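Local coordinates for protein fructosyl amine: oxygen oxidoreductase (Aspergillus fumigatus, PDB 3DJE) that uses bound FAD to oxidise fructosyl amino acids, the Amadori products of glycation, and thereby deglycates them, at residues A[57-62]-A[112-117]; A[99-104]-A[257-262]; A[121-126]-A[147-152]. All blocks are in the same frame, centred on the assembly; numbering follows the deposited sequence.

Contact 1: A[57-62]-A[112-117]; sequences SGQYSN and RVRPGE. With FSA (1-S-(carboxymethyl)-1-thio-beta-D-fructopyranose), chain D.
The phenol ring of Tyr60 and the guanidinium of Arg112 overlap obliquely, their planes 35° apart. Tyr60 CE1 lies over one guanidinium face, toward its rim, 4.0 Å from Arg112 CZ. A bend at chi3 (55°) brings the end of the arginine alongside the phenol. At the edge of the same guanidinium a water sits in plane, accepting from Arg112 NE at 2.8 Å and donating to Gln59 O. The loop between strand 53-55 and helix 64-83 is thus laid against the C-terminal end of helix 103-113, beside the substrate pocket of this MSOX/MTOX-family flavoenzyme; Tyr60 belongs to that pocket, with its OH 3.2 Å from OAB of the FSA carboxylate. Arg112 O, near the helix end, receives Gln59 N at 3.0 Å on a lone pair in the carbonyl plane, and the bond is nearly straight (167°). Arg114, where the chain leaves the helix with positive phi, presents a guanidinium face to the Gln59 side chain: Gln59 CG is 3.5 Å from Arg114 NE, and the amide stands steeply to the guanidinium plane. Arg114 NH2 forms a salt bridge with Glu71; that of NH1 with Glu117 OE1 rests on charge alone, the oxygen lying well out of plane.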
loop_
_atom_site.group_PDB
_atom_site.type_symbol
_atom_site.label_atom_id
_atom_site.label_comp_id
_atom_site.label_asym_id
_atom_site.label_seq_id
_atom_site.Cartn_x
_atom_site.Cartn_y
_atom_site.Cartn_z
ATOM N N SER A 57 -1.908 -13.916 1.882
ATOM C CA SER A 57 -3.321 -14.096 1.525
ATOM C C SER A 57 -4.330 -13.729 2.631
ATOM O O SER A 57 -5.495 -14.134 2.561
ATOM C CB SER A 57 -3.552 -15.542 1.073
ATOM O OG SER A 57 -3.147 -16.441 2.088
ATOM N N GLY A 58 -3.902 -12.942 3.616
ATOM C CA GLY A 58 -4.771 -12.523 4.730
ATOM C C GLY A 58 -6.097 -11.888 4.334
ATOM O O GLY A 58 -6.180 -11.190 3.320
ATOM N N GLN A 59 -7.133 -12.149 5.129
ATOM C CA GLN A 59 -8.471 -11.589 4.897
ATOM C C GLN A 59 -8.738 -10.384 5.785
ATOM O O GLN A 59 -8.073 -10.208 6.797
ATOM C CB GLN A 59 -9.552 -12.652 5.131
ATOM C CG GLN A 59 -9.577 -13.742 4.047
ATOM C CD GLN A 59 -10.088 -13.247 2.690
ATOM O OE1 GLN A 59 -9.779 -13.825 1.644
ATOM N NE2 GLN A 59 -10.878 -12.197 2.700
ATOM N N TYR A 60 -9.711 -9.560 5.399
ATOM C CA TYR A 60 -10.014 -8.332 6.146
ATOM C C TYR A 60 -11.468 -8.265 6.576
ATOM O O TYR A 60 -11.888 -7.323 7.245
ATOM C CB TYR A 60 -9.589 -7.094 5.336
ATOM C CG TYR A 60 -8.090 -7.002 5.289
ATOM C CD1 TYR A 60 -7.390 -6.323 6.284
ATOM C CD2 TYR A 60 -7.360 -7.670 4.302
ATOM C CE1 TYR A 60 -6.007 -6.264 6.276
ATOM C CE2 TYR A 60 -5.965 -7.619 4.290
ATOM C CZ TYR A 60 -5.304 -6.915 5.274
ATOM O OH TYR A 60 -3.933 -6.860 5.276
ATOM N N SER A 61 -12.213 -9.295 6.199
ATOM C CA SER A 61 -13.632 -9.412 6.479
ATOM C C SER A 61 -13.943 -10.839 6.895
ATOM O O SER A 61 -13.224 -11.761 6.523
ATOM C CB SER A 61 -14.424 -9.095 5.211
ATOM O OG SER A 61 -15.808 -9.326 5.388
ATOM N N ASN A 62 -15.030 -11.009 7.649
ATOM C CA ASN A 62 -15.559 -12.342 7.955
ATOM C C ASN A 62 -16.814 -12.646 7.130
ATOM O O ASN A 62 -17.455 -13.684 7.307
ATOM C CB ASN A 62 -15.820 -12.520 9.460
ATOM C CG ASN A 62 -16.838 -11.532 10.011
ATOM O OD1 ASN A 62 -17.371 -10.692 9.287
ATOM N ND2 ASN A 62 -17.111 -11.630 11.307
ATOM N N ARG A 112 -8.246 -12.465 10.180
ATOM C CA ARG A 112 -7.189 -12.217 9.205
ATOM C C ARG A 112 -6.514 -13.500 8.721
ATOM O O ARG A 112 -6.327 -13.699 7.509
ATOM C CB ARG A 112 -6.177 -11.229 9.782
ATOM C CG ARG A 112 -6.805 -9.829 9.950
ATOM C CD ARG A 112 -5.808 -8.700 10.245
ATOM N NE ARG A 112 -4.735 -8.598 9.250
ATOM C CZ ARG A 112 -3.798 -7.652 9.261
ATOM N NH1 ARG A 112 -3.813 -6.718 10.205
ATOM N NH2 ARG A 112 -2.841 -7.640 8.339
ATOM N N VAL A 113 -6.196 -14.380 9.668
ATOM C CA VAL A 113 -5.388 -15.566 9.406
ATOM C C VAL A 113 -6.219 -16.813 9.055
ATOM O O VAL A 113 -5.749 -17.684 8.311
ATOM C CB VAL A 113 -4.444 -15.848 10.626
ATOM C CG1 VAL A 113 -3.667 -17.170 10.461
ATOM C CG2 VAL A 113 -3.470 -14.703 10.811
ATOM N N ARG A 114 -7.448 -16.892 9.574
ATOM C CA ARG A 114 -8.319 -18.073 9.387
ATOM C C ARG A 114 -7.558 -19.380 9.648
ATOM O O ARG A 114 -7.415 -20.217 8.746
ATOM C CB ARG A 114 -8.960 -18.085 7.994
ATOM C CG ARG A 114 -9.860 -16.890 7.735
ATOM C CD ARG A 114 -10.610 -17.060 6.437
ATOM N NE ARG A 114 -9.707 -17.050 5.294
ATOM C CZ ARG A 114 -10.035 -17.496 4.084
ATOM N NH1 ARG A 114 -11.241 -18.004 3.862
ATOM N NH2 ARG A 114 -9.149 -17.447 3.103
ATOM N N PRO A 115 -7.050 -19.549 10.887
ATOM C CA PRO A 115 -6.139 -20.663 11.163
ATOM C C PRO A 115 -6.780 -22.040 10.993
ATOM O O PRO A 115 -6.076 -23.023 10.706
ATOM C CB PRO A 115 -5.728 -20.429 12.625
ATOM C CG PRO A 115 -6.835 -19.614 13.211
ATOM C CD PRO A 115 -7.297 -18.728 12.090
ATOM N N GLY A 116 -8.101 -22.110 11.147
ATOM C CA GLY A 116 -8.819 -23.382 11.007
ATOM C C GLY A 116 -8.858 -23.903 9.581
ATOM O O GLY A 116 -9.222 -25.065 9.334
ATOM N N GLU A 117 -8.489 -23.048 8.636
ATOM C CA GLU A 117 -8.539 -23.405 7.233
ATOM C C GLU A 117 -7.176 -23.842 6.710
ATOM O O GLU A 117 -7.074 -24.333 5.580
ATOM C CB GLU A 117 -9.104 -22.250 6.408
ATOM C CG GLU A 117 -10.509 -21.838 6.842
ATOM C CD GLU A 117 -11.267 -21.092 5.761
ATOM O OE1 GLU A 117 -10.628 -20.620 4.795
ATOM O OE2 GLU A 117 -12.511 -20.980 5.873
HETATM O OAB FSA D . -1.407 -6.171 3.488
HETATM C CAL FSA D . -0.560 -6.615 4.293
HETATM O OAA FSA D . -0.342 -7.847 4.420
HETATM C CAH FSA D . 0.236 -5.678 5.179
HETATM S SAK FSA D . -0.287 -3.999 5.029
HETATM C C1 FSA D . 0.821 -3.365 6.257
HETATM C C2 FSA D . 0.324 -2.019 6.804
HETATM O O2 FSA D . 1.416 -1.315 7.419
HETATM C C3 FSA D . -0.790 -2.218 7.837
HETATM O O3 FSA D . -0.275 -2.889 8.996
HETATM C C4 FSA D . -1.470 -0.897 8.212
HETATM O O4 FSA D . -2.622 -1.164 9.028
HETATM C C5 FSA D . -1.923 -0.117 6.973
HETATM O O5 FSA D . -3.025 -0.766 6.332
HETATM C C6 FSA D . -0.754 0.030 6.012
HETATM O O6 FSA D . -0.223 -1.269 5.696
HETATM O O HOH W 1 -4.897 -9.998 6.833
#

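Contact 2: A[99-104]-A[257-262]; sequences SACSQE and IFNIER
Glu261 reaches back from the turn after strand 256-259 to bind the chain between strand 96-100 and helix 103-113, just beyond a parallel pairing of the two strands. That pairing belongs to the mixed sheet beside the substrate pocket: Ser99 bridges Asn259, Ile260 N donates to Ser99 O at 2.9 Å, and Phe258 O takes the hydroxyl of Ser99 together with a weak bond from its N. The neighbouring Phe258 side chain lines the pocket and stacks on Phe264.

From CB, which heads toward 99-104, the glutamate runs out with CG beside its own backbone N (chi1 -62°) and then extended, carrying the carboxylate to the start of the helix. Glu261 OE2 lies 3.6 Å from Ala100 CB and is gripped by two consecutive backbone amides. Ser102 N meets the syn lone pair of Glu261 OE2 at 2.7 Å. Cys101 N comes to the same oxygen from the anti side, 28° out of the carboxylate plane. OE1 accepts from Ser102 OG, and this same hydroxyl caps Gly105 N, since Ser102 is the N-cap of helix 103-113. Three donors therefore fix the carboxylate's rotation, and the nearby helix start would tend to stabilise its negative charge.

The base of Glu261 is set by an Asx turn, in which its N donates to Asn259 OD1 in the carbonyl plane. The other amide atom, Asn259 ND2, makes a weak bond to Cys101 SG. That sulfur, Cys101 SG, also rests over one face of the Arg262 guanidinium, offset toward the rim, with Arg262 NH2 3.6 Å away.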
loop_
_atom_site.group_PDB
_atom_site.type_symbol
_atom_site.label_atom_id
_atom_site.label_comp_id
_atom_site.label_asym_id
_atom_site.label_seq_id
_atom_site.Cartn_x
_atom_site.Cartn_y
_atom_site.Cartn_z
ATOM N N SER A 99 0.643 -12.291 14.501
ATOM C CA SER A 99 0.412 -12.435 15.950
ATOM C C SER A 99 -0.362 -11.252 16.516
ATOM O O SER A 99 -0.547 -10.244 15.832
ATOM C CB SER A 99 1.743 -12.588 16.683
ATOM O OG SER A 99 2.558 -11.455 16.477
ATOM N N ALA A 100 -0.836 -11.405 17.753
ATOM C CA ALA A 100 -1.528 -10.339 18.476
ATOM C C ALA A 100 -1.349 -10.578 19.972
ATOM O O ALA A 100 -0.670 -11.526 20.370
ATOM C CB ALA A 100 -3.014 -10.292 18.098
ATOM N N CYS A 101 -1.934 -9.704 20.789
ATOM C CA CYS A 101 -1.748 -9.779 22.247
ATOM C C CYS A 101 -3.063 -9.776 23.038
ATOM O O CYS A 101 -3.275 -10.626 23.924
ATOM C CB CYS A 101 -0.885 -8.622 22.716
ATOM S SG CYS A 101 0.778 -8.646 22.064
ATOM N N SER A 102 -3.925 -8.815 22.735
ATOM C CA SER A 102 -5.181 -8.638 23.471
ATOM C C SER A 102 -6.275 -9.565 22.950
ATOM O O SER A 102 -6.156 -10.143 21.857
ATOM C CB SER A 102 -5.632 -7.173 23.392
ATOM O OG SER A 102 -6.170 -6.868 22.110
ATOM N N GLN A 103 -7.354 -9.711 23.716
ATOM C CA GLN A 103 -8.463 -10.531 23.246
ATOM C C GLN A 103 -9.073 -9.960 21.969
ATOM O O GLN A 103 -9.358 -10.711 21.034
ATOM C CB GLN A 103 -9.539 -10.735 24.314
ATOM C CG GLN A 103 -10.584 -11.791 23.918
ATOM C CD GLN A 103 -9.952 -13.122 23.506
ATOM O OE1 GLN A 103 -9.331 -13.807 24.323
ATOM N NE2 GLN A 103 -10.099 -13.484 22.234
ATOM N N GLU A 104 -9.253 -8.639 21.925
ATOM C CA GLU A 104 -9.755 -7.989 20.706
ATOM C C GLU A 104 -8.792 -8.168 19.526
ATOM O O GLU A 104 -9.225 -8.417 18.404
ATOM C CB GLU A 104 -10.039 -6.506 20.938
ATOM C CG GLU A 104 -10.979 -5.924 19.895
ATOM C CD GLU A 104 -11.447 -4.507 20.188
ATOM O OE1 GLU A 104 -10.923 -3.861 21.132
ATOM O OE2 GLU A 104 -12.353 -4.038 19.455
ATOM N N ILE A 257 8.190 -10.708 10.605
ATOM C CA ILE A 257 7.660 -10.782 11.976
ATOM C C ILE A 257 6.606 -9.686 12.120
ATOM O O ILE A 257 6.927 -8.513 11.989
ATOM C CB ILE A 257 8.788 -10.590 13.015
ATOM C CG1 ILE A 257 9.875 -11.659 12.833
ATOM C CG2 ILE A 257 8.216 -10.557 14.444
ATOM C CD1 ILE A 257 9.411 -13.092 13.045
ATOM N N PHE A 258 5.357 -10.068 12.389
ATOM C CA PHE A 258 4.237 -9.130 12.322
ATOM C C PHE A 258 3.307 -9.345 13.511
ATOM O O PHE A 258 2.840 -10.456 13.738
ATOM C CB PHE A 258 3.507 -9.372 10.996
ATOM C CG PHE A 258 2.674 -8.209 10.481
ATOM C CD1 PHE A 258 2.903 -7.706 9.197
ATOM C CD2 PHE A 258 1.624 -7.670 11.223
ATOM C CE1 PHE A 258 2.126 -6.658 8.667
ATOM C CE2 PHE A 258 0.841 -6.607 10.703
ATOM C CZ PHE A 258 1.096 -6.108 9.419
ATOM N N ASN A 259 3.091 -8.299 14.302
ATOM C CA ASN A 259 2.074 -8.329 15.352
ATOM C C ASN A 259 1.138 -7.170 15.079
ATOM O O ASN A 259 1.570 -6.011 15.007
ATOM C CB ASN A 259 2.703 -8.225 16.748
ATOM C CG ASN A 259 1.670 -8.285 17.870
ATOM O OD1 ASN A 259 0.759 -7.466 17.933
ATOM N ND2 ASN A 259 1.841 -9.238 18.786
ATOM N N ILE A 260 -0.142 -7.491 14.938
ATOM C CA ILE A 260 -1.126 -6.513 14.475
ATOM C C ILE A 260 -1.462 -5.452 15.528
ATOM O O ILE A 260 -2.193 -4.508 15.243
ATOM C CB ILE A 260 -2.394 -7.201 13.920
ATOM C CG1 ILE A 260 -3.209 -7.865 15.037
ATOM C CG2 ILE A 260 -2.004 -8.218 12.844
ATOM C CD1 ILE A 260 -4.548 -8.420 14.576
ATOM N N GLU A 261 -0.907 -5.610 16.728
ATOM C CA GLU A 261 -1.051 -4.608 17.786
ATOM C C GLU A 261 0.252 -3.915 18.164
ATOM O O GLU A 261 0.279 -3.127 19.118
ATOM C CB GLU A 261 -1.634 -5.269 19.042
ATOM C CG GLU A 261 -3.018 -5.847 18.831
ATOM C CD GLU A 261 -3.614 -6.320 20.120
ATOM O OE1 GLU A 261 -4.148 -5.467 20.878
ATOM O OE2 GLU A 261 -3.541 -7.536 20.367
ATOM N N ARG A 262 1.336 -4.206 17.447
ATOM C CA ARG A 262 2.633 -3.654 17.804
ATOM C C ARG A 262 3.376 -3.130 16.584
ATOM O O ARG A 262 3.888 -2.011 16.582
ATOM C CB ARG A 262 3.502 -4.699 18.519
ATOM C CG ARG A 262 2.881 -5.288 19.788
ATOM C CD ARG A 262 2.903 -4.261 20.921
ATOM N NE ARG A 262 2.517 -4.874 22.193
ATOM C CZ ARG A 262 1.281 -4.897 22.686
ATOM N NH1 ARG A 262 0.277 -4.324 22.035
ATOM N NH2 ARG A 262 1.047 -5.501 23.853
#

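Contact 3: A[121-126]-A[147-152]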
loop_
_atom_site.group_PDB
_atom_site.type_symbol
_atom_site.label_atom_id
_atom_site.label_comp_id
_atom_site.label_asym_id
_atom_site.label_seq_id
_atom_site.Cartn_x
_atom_site.Cartn_y
_atom_site.Cartn_z
ATOM N N LEU A 121 -0.136 -24.071 9.361
ATOM C CA LEU A 121 0.240 -23.004 10.293
ATOM C C LEU A 121 0.683 -23.574 11.632
ATOM O O LEU A 121 0.055 -24.510 12.159
ATOM C CB LEU A 121 -0.912 -22.020 10.508
ATOM C CG LEU A 121 -1.331 -21.175 9.309
ATOM C CD1 LEU A 121 -2.623 -20.432 9.619
ATOM C CD2 LEU A 121 -0.232 -20.196 8.923
ATOM N N VAL A 122 1.760 -23.016 12.173
ATOM C CA VAL A 122 2.263 -23.411 13.481
ATOM C C VAL A 122 1.754 -22.391 14.486
ATOM O O VAL A 122 1.921 -21.197 14.283
ATOM C CB VAL A 122 3.813 -23.494 13.518
ATOM C CG1 VAL A 122 4.287 -24.011 14.869
ATOM C CG2 VAL A 122 4.331 -24.393 12.384
ATOM N N GLU A 123 1.103 -22.858 15.551
ATOM C CA GLU A 123 0.620 -21.955 16.591
ATOM C C GLU A 123 1.735 -21.674 17.599
ATOM O O GLU A 123 2.357 -22.611 18.111
ATOM C CB GLU A 123 -0.596 -22.560 17.298
ATOM C CG GLU A 123 -1.235 -21.661 18.328
ATOM C CD GLU A 123 -2.416 -22.330 19.001
ATOM O OE1 GLU A 123 -3.394 -22.671 18.291
ATOM O OE2 GLU A 123 -2.354 -22.527 20.240
ATOM N N LEU A 124 1.990 -20.394 17.871
ATOM C CA LEU A 124 3.036 -19.994 18.815
ATOM C C LEU A 124 2.411 -19.286 20.002
ATOM O O LEU A 124 1.655 -18.326 19.829
ATOM C CB LEU A 124 4.068 -19.065 18.164
ATOM C CG LEU A 124 5.031 -19.595 17.098
ATOM C CD1 LEU A 124 4.359 -19.828 15.793
ATOM C CD2 LEU A 124 6.170 -18.597 16.898
ATOM N N THR A 125 2.736 -19.758 21.206
ATOM C CA THR A 125 2.155 -19.223 22.439
ATOM C C THR A 125 3.193 -18.932 23.526
ATOM O O THR A 125 2.860 -18.323 24.548
ATOM C CB THR A 125 1.113 -20.199 23.042
ATOM O OG1 THR A 125 1.741 -21.472 23.262
ATOM C CG2 THR A 125 -0.093 -20.366 22.110
ATOM N N ARG A 126 4.431 -19.376 23.313
ATOM C CA ARG A 126 5.509 -19.203 24.302
ATOM C C ARG A 126 6.657 -18.388 23.715
ATOM O O ARG A 126 7.005 -18.591 22.552
ATOM C CB ARG A 126 6.054 -20.568 24.750
ATOM C CG ARG A 126 5.032 -21.497 25.392
ATOM C CD ARG A 126 5.677 -22.784 25.896
ATOM N NE ARG A 126 6.467 -23.486 24.877
ATOM C CZ ARG A 126 5.967 -24.287 23.937
ATOM N NH1 ARG A 126 4.655 -24.505 23.846
ATOM N NH2 ARG A 126 6.785 -24.869 23.072
ATOM N N LYS A 147 0.857 -14.032 20.897
ATOM C CA LYS A 147 0.341 -15.316 20.486
ATOM C C LYS A 147 0.079 -15.210 19.002
ATOM O O LYS A 147 -0.453 -14.198 18.536
ATOM C CB LYS A 147 -0.978 -15.622 21.188
ATOM C CG LYS A 147 -1.481 -17.028 20.928
ATOM C CD LYS A 147 -2.835 -17.287 21.575
ATOM C CE LYS A 147 -3.389 -18.639 21.137
ATOM N NZ LYS A 147 -3.899 -18.617 19.742
ATOM N N GLY A 148 0.418 -16.240 18.248
ATOM C CA GLY A 148 0.204 -16.119 16.814
ATOM C C GLY A 148 0.370 -17.381 16.020
ATOM O O GLY A 148 0.446 -18.484 16.583
ATOM N N TYR A 149 0.433 -17.193 14.704
ATOM C CA TYR A 149 0.498 -18.290 13.745
ATOM C C TYR A 149 1.620 -18.062 12.758
ATOM O O TYR A 149 1.713 -16.989 12.152
ATOM C CB TYR A 149 -0.820 -18.414 12.987
ATOM C CG TYR A 149 -1.978 -18.706 13.900
ATOM C CD1 TYR A 149 -2.184 -19.995 14.396
ATOM C CD2 TYR A 149 -2.848 -17.689 14.300
ATOM C CE1 TYR A 149 -3.248 -20.267 15.264
ATOM C CE2 TYR A 149 -3.910 -17.951 15.161
ATOM C CZ TYR A 149 -4.103 -19.237 15.636
ATOM O OH TYR A 149 -5.166 -19.479 16.484
ATOM N N PHE A 150 2.466 -19.075 12.592
ATOM C CA PHE A 150 3.591 -18.989 11.667
ATOM C C PHE A 150 3.321 -19.750 10.379
ATOM O O PHE A 150 3.028 -20.945 10.413
ATOM C CB PHE A 150 4.880 -19.500 12.329
ATOM C CG PHE A 150 6.104 -19.396 11.453
ATOM C CD1 PHE A 150 6.513 -18.164 10.926
ATOM C CD2 PHE A 150 6.866 -20.532 11.162
ATOM C CE1 PHE A 150 7.651 -18.073 10.111
ATOM C CE2 PHE A 150 8.020 -20.448 10.345
ATOM C CZ PHE A 150 8.410 -19.217 9.823
ATOM N N ALA A 151 3.403 -19.046 9.255
ATOM C CA ALA A 151 3.335 -19.669 7.942
ATOM C C ALA A 151 4.780 -19.853 7.505
ATOM O O ALA A 151 5.518 -18.882 7.302
ATOM C CB ALA A 151 2.562 -18.792 6.949
ATOM N N ARG A 152 5.186 -21.111 7.380
ATOM C CA ARG A 152 6.574 -21.439 7.039
ATOM C C ARG A 152 6.957 -21.002 5.625
ATOM O O ARG A 152 8.122 -20.662 5.358
ATOM C CB ARG A 152 6.820 -22.943 7.176
ATOM C CG ARG A 152 6.502 -23.511 8.568
ATOM C CD ARG A 152 6.815 -24.994 8.563
ATOM N NE ARG A 152 6.550 -25.718 9.808
ATOM C CZ ARG A 152 7.481 -26.040 10.702
ATOM N NH1 ARG A 152 8.738 -25.651 10.522
ATOM N NH2 ARG A 152 7.157 -26.741 11.784
#
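Backbone hydrogen bonds carry the join between Val122-Leu124 and Gly148-Phe150. Val122 exchanges a reciprocal pair with Phe150, the shorter from Phe150 N to Val122 O at 2.8 Å. Leu124 does the same with Gly148, and the bond from Leu124 N to Gly148 O is almost linear at 177°. Between them Glu123 and Tyr149 form a non-hydrogen-bonded pair, where CA-H...O contacts such as Tyr149 CA to Val122 O (3.3 Å) fill in.

Apolar contacts are few. On the face of Val122 and Phe150, Leu124 CD1 presses on Phe150 CB at 3.5 Å; the Phe150 ring, thrown anti to its N (chi1 -178°), swings away from the neighbouring strand toward Leu133 and Pro255. At the Leu121 end of the pairing, Leu121 CD2 touches Ala151 CB at 3.7 Å.

Charged and polar contacts are looser. On their own face, Glu123 lies alongside Tyr149, pointing the same way, with its carboxylate nearly perpendicular to the ring. Glu123 OE2 is 4.2 Å from Lys147 NZ, beyond salt-bridge range, while the lysine's aliphatic part runs beside Thr125 CG2. Val122 CG2 meets Arg152 NE at 3.6 Å, the two side chains crossing at an angle.

Strand 147-151 is also hydrogen-bonded, antiparallel, to strand 96-100, and Tyr149 packs against helix 103-113, on Leu109 and Val113. Strands 122-124 and 147-151 thus form a short antiparallel pairing at one border of the mixed sheet in the substrate-side part of the FAD-dependent oxidoreductase fold.

How the contacts relate
Contact 2 is buried, contact 1 partly buried beside the substrate pocket, and contact 3 lies at the surface. Contacts 2 and 3 belong to one sheet, in which strands 96-100 and 147-151 are neighbours; Ala100 N lies 2.9 Å from Lys147 O, a probable hydrogen bond. Helix 103-113 ties contacts 1 and 2 together, beginning in contact 2 and ending in contact 1, and Arg112 NH1 packs on Ile260 CG2. Val113 and Pro115 of contact 1 rest on Leu121 and Tyr149 of contact 3. Chemistry follows place: mainly backbone pairing at the surface; in the buried contact a short parallel pairing plus a carboxylate held by two amides and a hydroxyl; near the ligand, an arginine oblique to a pocket tyrosine, with a bridging water.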